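Long-range contact in tubulin-like protein CetZ (Methanosaeta thermophila, PDB 3ZID), which binds GTP, is a GTPase of the tubulin/FtsZ superfamily and is probably involved in the control of archaeal cell shape: residues L160-L173 and K222-L234. Numbering follows the deposited sequence.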
loop_
_atom_site.group_PDB
_atom_site.type_symbol
_atom_site.label_atom_id
_atom_site.label_comp_id
_atom_site.label_asym_id
_atom_site.label_seq_id
_atom_site.Cartn_x
_atom_site.Cartn_y
_atom_site.Cartn_z
ATOM N N LEU A 160 -4.996 -5.435 7.975
ATOM C CA LEU A 160 -3.733 -6.111 7.664
ATOM C C LEU A 160 -3.830 -7.623 7.897
ATOM O O LEU A 160 -3.275 -8.425 7.129
ATOM C CB LEU A 160 -2.573 -5.501 8.456
ATOM C CG LEU A 160 -2.120 -4.114 7.980
ATOM C CD1 LEU A 160 -1.223 -3.440 9.026
ATOM C CD2 LEU A 160 -1.409 -4.225 6.618
ATOM N N ARG A 161 -4.535 -8.009 8.961
ATOM C CA ARG A 161 -4.775 -9.426 9.217
ATOM C C ARG A 161 -5.531 -10.094 8.084
ATOM O O ARG A 161 -5.118 -11.152 7.608
ATOM C CB ARG A 161 -5.517 -9.638 10.542
ATOM C CG ARG A 161 -4.630 -9.454 11.755
ATOM C CD ARG A 161 -5.426 -9.364 13.058
ATOM N NE ARG A 161 -6.100 -10.614 13.403
ATOM C CZ ARG A 161 -6.632 -10.859 14.595
ATOM N NH1 ARG A 161 -6.553 -9.946 15.550
ATOM N NH2 ARG A 161 -7.229 -12.015 14.837
ATOM N N GLU A 162 -6.619 -9.479 7.632
ATOM C CA GLU A 162 -7.380 -10.057 6.527
ATOM C C GLU A 162 -6.597 -10.159 5.222
ATOM O O GLU A 162 -6.782 -11.118 4.473
ATOM C CB GLU A 162 -8.671 -9.284 6.280
ATOM C CG GLU A 162 -9.710 -9.462 7.355
ATOM C CD GLU A 162 -10.877 -8.518 7.182
ATOM O OE1 GLU A 162 -10.969 -7.869 6.117
ATOM O OE2 GLU A 162 -11.715 -8.447 8.099
ATOM N N MET A 163 -5.730 -9.177 4.962
ATOM C CA MET A 163 -4.894 -9.155 3.756
ATOM C C MET A 163 -3.985 -10.375 3.696
ATOM O O MET A 163 -3.894 -11.047 2.676
ATOM C CB MET A 163 -4.019 -7.892 3.725
ATOM C CG MET A 163 -4.684 -6.619 3.203
ATOM S SD MET A 163 -5.390 -6.777 1.549
ATOM C CE MET A 163 -5.691 -5.059 1.220
ATOM N N ILE A 164 -3.316 -10.650 4.805
ATOM C CA ILE A 164 -2.471 -11.821 4.927
ATOM C C ILE A 164 -3.296 -13.090 4.761
ATOM O O ILE A 164 -2.914 -14.010 4.028
ATOM C CB ILE A 164 -1.787 -11.839 6.298
ATOM C CG1 ILE A 164 -0.819 -10.666 6.424
ATOM C CG2 ILE A 164 -1.060 -13.152 6.535
ATOM C CD1 ILE A 164 -0.323 -10.502 7.828
ATOM N N GLU A 165 -4.441 -13.114 5.434
ATOM C CA GLU A 165 -5.353 -14.251 5.404
ATOM C C GLU A 165 -5.837 -14.598 3.996
ATOM O O GLU A 165 -6.032 -15.756 3.660
ATOM C CB GLU A 165 -6.539 -13.976 6.333
ATOM C CG GLU A 165 -6.157 -14.073 7.807
ATOM C CD GLU A 165 -7.339 -13.937 8.757
ATOM O OE1 GLU A 165 -8.366 -13.335 8.366
ATOM O OE2 GLU A 165 -7.227 -14.422 9.907
ATOM N N VAL A 166 -6.034 -13.592 3.164
ATOM C CA VAL A 166 -6.615 -13.835 1.851
ATOM C C VAL A 166 -5.566 -14.363 0.852
ATOM O O VAL A 166 -5.897 -14.758 -0.269
ATOM C CB VAL A 166 -7.323 -12.564 1.325
ATOM C CG1 VAL A 166 -6.305 -11.581 0.770
ATOM C CG2 VAL A 166 -8.368 -12.917 0.288
ATOM N N GLU A 167 -4.310 -14.409 1.295
ATOM C CA GLU A 167 -3.210 -15.024 0.548
ATOM C C GLU A 167 -3.003 -14.430 -0.847
ATOM O O GLU A 167 -2.934 -15.144 -1.847
ATOM C CB GLU A 167 -3.419 -16.538 0.436
ATOM C CG GLU A 167 -3.109 -17.310 1.707
ATOM C CD GLU A 167 -3.376 -18.803 1.572
ATOM O OE1 GLU A 167 -4.071 -19.205 0.608
ATOM O OE2 GLU A 167 -2.891 -19.572 2.433
ATOM N N ALA A 168 -2.856 -13.118 -0.893
ATOM C CA ALA A 168 -2.467 -12.433 -2.112
ATOM C C ALA A 168 -0.989 -12.695 -2.376
ATOM O O ALA A 168 -0.341 -13.380 -1.601
ATOM C CB ALA A 168 -2.729 -10.960 -1.976
ATOM N N ASP A 169 -0.447 -12.147 -3.460
ATOM C CA ASP A 169 0.978 -12.277 -3.719
ATOM C C ASP A 169 1.756 -11.151 -3.058
ATOM O O ASP A 169 2.196 -10.203 -3.707
ATOM C CB ASP A 169 1.248 -12.318 -5.223
ATOM C CG ASP A 169 0.489 -13.430 -5.905
ATOM O OD1 ASP A 169 0.864 -14.608 -5.706
ATOM O OD2 ASP A 169 -0.505 -13.136 -6.601
ATOM N N GLY A 170 1.893 -11.224 -1.746
ATOM C CA GLY A 170 2.689 -10.221 -1.077
ATOM C C GLY A 170 1.845 -8.993 -0.864
ATOM O O GLY A 170 0.643 -8.981 -1.122
ATOM N N MET A 171 2.478 -7.954 -0.371
ATOM C CA MET A 171 1.775 -6.736 -0.090
ATOM C C MET A 171 2.798 -5.630 -0.070
ATOM O O MET A 171 3.872 -5.775 0.523
ATOM C CB MET A 171 1.051 -6.878 1.252
ATOM C CG MET A 171 0.759 -5.609 1.973
ATOM S SD MET A 171 -0.558 -5.835 3.183
ATOM C CE MET A 171 -0.151 -7.414 3.894
ATOM N N ILE A 172 2.513 -4.544 -0.773
ATOM C CA ILE A 172 3.418 -3.409 -0.670
ATOM C C ILE A 172 2.956 -2.417 0.385
ATOM O O ILE A 172 1.890 -1.821 0.270
ATOM C CB ILE A 172 3.579 -2.693 -1.982
ATOM C CG1 ILE A 172 4.469 -3.550 -2.899
ATOM C CG2 ILE A 172 4.264 -1.341 -1.759
ATOM C CD1 ILE A 172 4.154 -3.427 -4.360
ATOM N N LEU A 173 3.790 -2.220 1.393
ATOM C CA LEU A 173 3.450 -1.339 2.504
ATOM C C LEU A 173 3.822 0.101 2.200
ATOM O O LEU A 173 4.932 0.378 1.803
ATOM C CB LEU A 173 4.178 -1.794 3.771
ATOM C CG LEU A 173 3.860 -3.199 4.287
ATOM C CD1 LEU A 173 4.752 -3.523 5.481
ATOM C CD2 LEU A 173 2.371 -3.320 4.659
ATOM N N LYS A 222 7.083 -12.454 -8.262
ATOM C CA LYS A 222 6.256 -13.219 -7.335
ATOM C C LYS A 222 7.102 -13.861 -6.253
ATOM O O LYS A 222 6.709 -13.878 -5.090
ATOM C CB LYS A 222 5.456 -14.302 -8.059
ATOM C CG LYS A 222 4.416 -13.788 -9.023
ATOM C CD LYS A 222 3.841 -14.933 -9.837
ATOM C CE LYS A 222 2.871 -15.760 -9.008
ATOM N NZ LYS A 222 1.714 -14.952 -8.543
ATOM N N THR A 223 8.257 -14.394 -6.639
ATOM C CA THR A 223 9.172 -15.047 -5.691
ATOM C C THR A 223 9.583 -14.111 -4.548
ATOM O O THR A 223 9.623 -14.514 -3.384
ATOM C CB THR A 223 10.446 -15.567 -6.411
ATOM O OG1 THR A 223 10.105 -16.655 -7.282
ATOM C CG2 THR A 223 11.494 -16.026 -5.409
ATOM N N VAL A 224 9.921 -12.873 -4.891
ATOM C CA VAL A 224 10.217 -11.850 -3.897
ATOM C C VAL A 224 8.982 -11.554 -3.032
ATOM O O VAL A 224 9.046 -11.638 -1.819
ATOM C CB VAL A 224 10.737 -10.550 -4.561
ATOM C CG1 VAL A 224 10.854 -9.436 -3.537
ATOM C CG2 VAL A 224 12.087 -10.806 -5.227
ATOM N N MET A 225 7.847 -11.263 -3.664
ATOM C CA MET A 225 6.661 -10.800 -2.944
ATOM C C MET A 225 6.116 -11.845 -1.984
ATOM O O MET A 225 5.534 -11.515 -0.951
ATOM C CB MET A 225 5.556 -10.404 -3.930
ATOM C CG MET A 225 5.912 -9.246 -4.868
ATOM S SD MET A 225 6.140 -7.730 -3.930
ATOM C CE MET A 225 4.461 -7.457 -3.405
ATOM N N ASN A 226 6.322 -13.109 -2.320
ATOM C CA ASN A 226 5.821 -14.199 -1.495
ATOM C C ASN A 226 6.837 -14.726 -0.503
ATOM O O ASN A 226 6.620 -15.747 0.122
ATOM C CB ASN A 226 5.288 -15.326 -2.368
ATOM C CG ASN A 226 4.009 -14.948 -3.071
ATOM O OD1 ASN A 226 3.160 -14.278 -2.496
ATOM N ND2 ASN A 226 3.879 -15.339 -4.330
ATOM N N GLY A 227 7.949 -14.025 -0.344
ATOM C CA GLY A 227 8.949 -14.468 0.610
ATOM C C GLY A 227 8.624 -13.995 2.017
ATOM O O GLY A 227 7.775 -13.126 2.211
ATOM N N GLY A 228 9.281 -14.591 3.004
ATOM C CA GLY A 228 9.233 -14.098 4.368
ATOM C C GLY A 228 7.833 -13.859 4.913
ATOM O O GLY A 228 7.001 -14.760 4.890
ATOM N N LEU A 229 7.579 -12.634 5.372
ATOM C CA LEU A 229 6.273 -12.226 5.923
ATOM C C LEU A 229 5.176 -12.044 4.891
ATOM O O LEU A 229 4.029 -11.804 5.264
ATOM C CB LEU A 229 6.383 -10.879 6.638
ATOM C CG LEU A 229 7.284 -10.688 7.845
ATOM C CD1 LEU A 229 7.223 -9.227 8.235
ATOM C CD2 LEU A 229 6.845 -11.585 8.989
ATOM N N ARG A 230 5.550 -12.085 3.610
ATOM C CA ARG A 230 4.648 -11.799 2.487
ATOM C C ARG A 230 4.177 -10.355 2.523
ATOM O O ARG A 230 3.072 -10.011 2.079
ATOM C CB ARG A 230 3.473 -12.773 2.450
ATOM C CG ARG A 230 3.893 -14.193 2.148
ATOM C CD ARG A 230 2.752 -15.145 2.379
ATOM N NE ARG A 230 1.610 -14.873 1.515
ATOM C CZ ARG A 230 1.454 -15.404 0.308
ATOM N NH1 ARG A 230 2.370 -16.229 -0.187
ATOM N NH2 ARG A 230 0.378 -15.113 -0.406
ATOM N N MET A 231 5.036 -9.511 3.077
ATOM C CA MET A 231 4.830 -8.083 3.046
ATOM C C MET A 231 6.150 -7.473 2.659
ATOM O O MET A 231 7.211 -8.002 2.990
ATOM C CB MET A 231 4.465 -7.565 4.432
ATOM C CG MET A 231 3.127 -7.989 4.956
ATOM S SD MET A 231 3.031 -7.463 6.670
ATOM C CE MET A 231 1.305 -7.640 7.042
ATOM N N GLY A 232 6.089 -6.322 2.007
ATOM C CA GLY A 232 7.302 -5.669 1.572
ATOM C C GLY A 232 7.024 -4.239 1.232
ATOM O O GLY A 232 6.014 -3.669 1.643
ATOM N N THR A 233 7.907 -3.664 0.435
ATOM C CA THR A 233 7.760 -2.280 0.059
ATOM C C THR A 233 8.553 -2.021 -1.208
ATOM O O THR A 233 9.178 -2.941 -1.743
ATOM C CB THR A 233 8.174 -1.318 1.204
ATOM O OG1 THR A 233 7.648 -0.007 0.939
ATOM C CG2 THR A 233 9.698 -1.235 1.343
ATOM N N LEU A 234 8.481 -0.789 -1.702
ATOM C CA LEU A 234 9.248 -0.378 -2.872
ATOM C C LEU A 234 10.233 0.719 -2.465
ATOM O O LEU A 234 9.874 1.672 -1.770
ATOM C CB LEU A 234 8.324 0.165 -3.960
ATOM C CG LEU A 234 7.287 -0.796 -4.516
ATOM C CD1 LEU A 234 6.426 -0.106 -5.576
ATOM C CD2 LEU A 234 7.981 -2.007 -5.127
HETATM O O HOH W 1 5.633 -8.510 -0.306
#
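M231 and M171 run alongside each other in the same direction and form the tight part of this contact. M171 CE sits 3.5 Å from M231 CE. M231 CG is beside its own backbone N (chi1 -68°), and the chain beyond it is extended. This carries the methyl to the helix 150-165, where I164 CD1 meets M231 CE at 3.4 Å, closer than usual for two carbons. L328 of helix 326-369 also touches M231. Nearby, the backbones join at a single bridge between I172 and G232. G232 N donates to M171 O at 2.7 Å, and L173 N donates to G232 O in a nearly straight bond (168°). T233 OG1 adds a bond to L173 O, in the carbonyl plane. On the other side of the strand, I172 packs against M225 and L234. A water links M171 N to M225 O.

The partly exposed polar end is looser. D169 OD1 makes a salt bridge with K222 NZ at 3.0 Å and takes a weak bond from N226 ND2 at 3.4 Å. The carboxylate and amide planes are 55° apart. D169 OD2 is held by the backbone N of I137. With an alanine at N226, D169 OD1 would probably keep K222 as its one partner across this contact, and a gap would open beside D169 CA.

The contact joins strand 172-175, at the edge of the parallel nucleotide-binding sheet, to strand 232-238, at the edge of the second, mixed sheet. This is the interface between the GTPase and C-terminal domains of the tubulin/FtsZ fold.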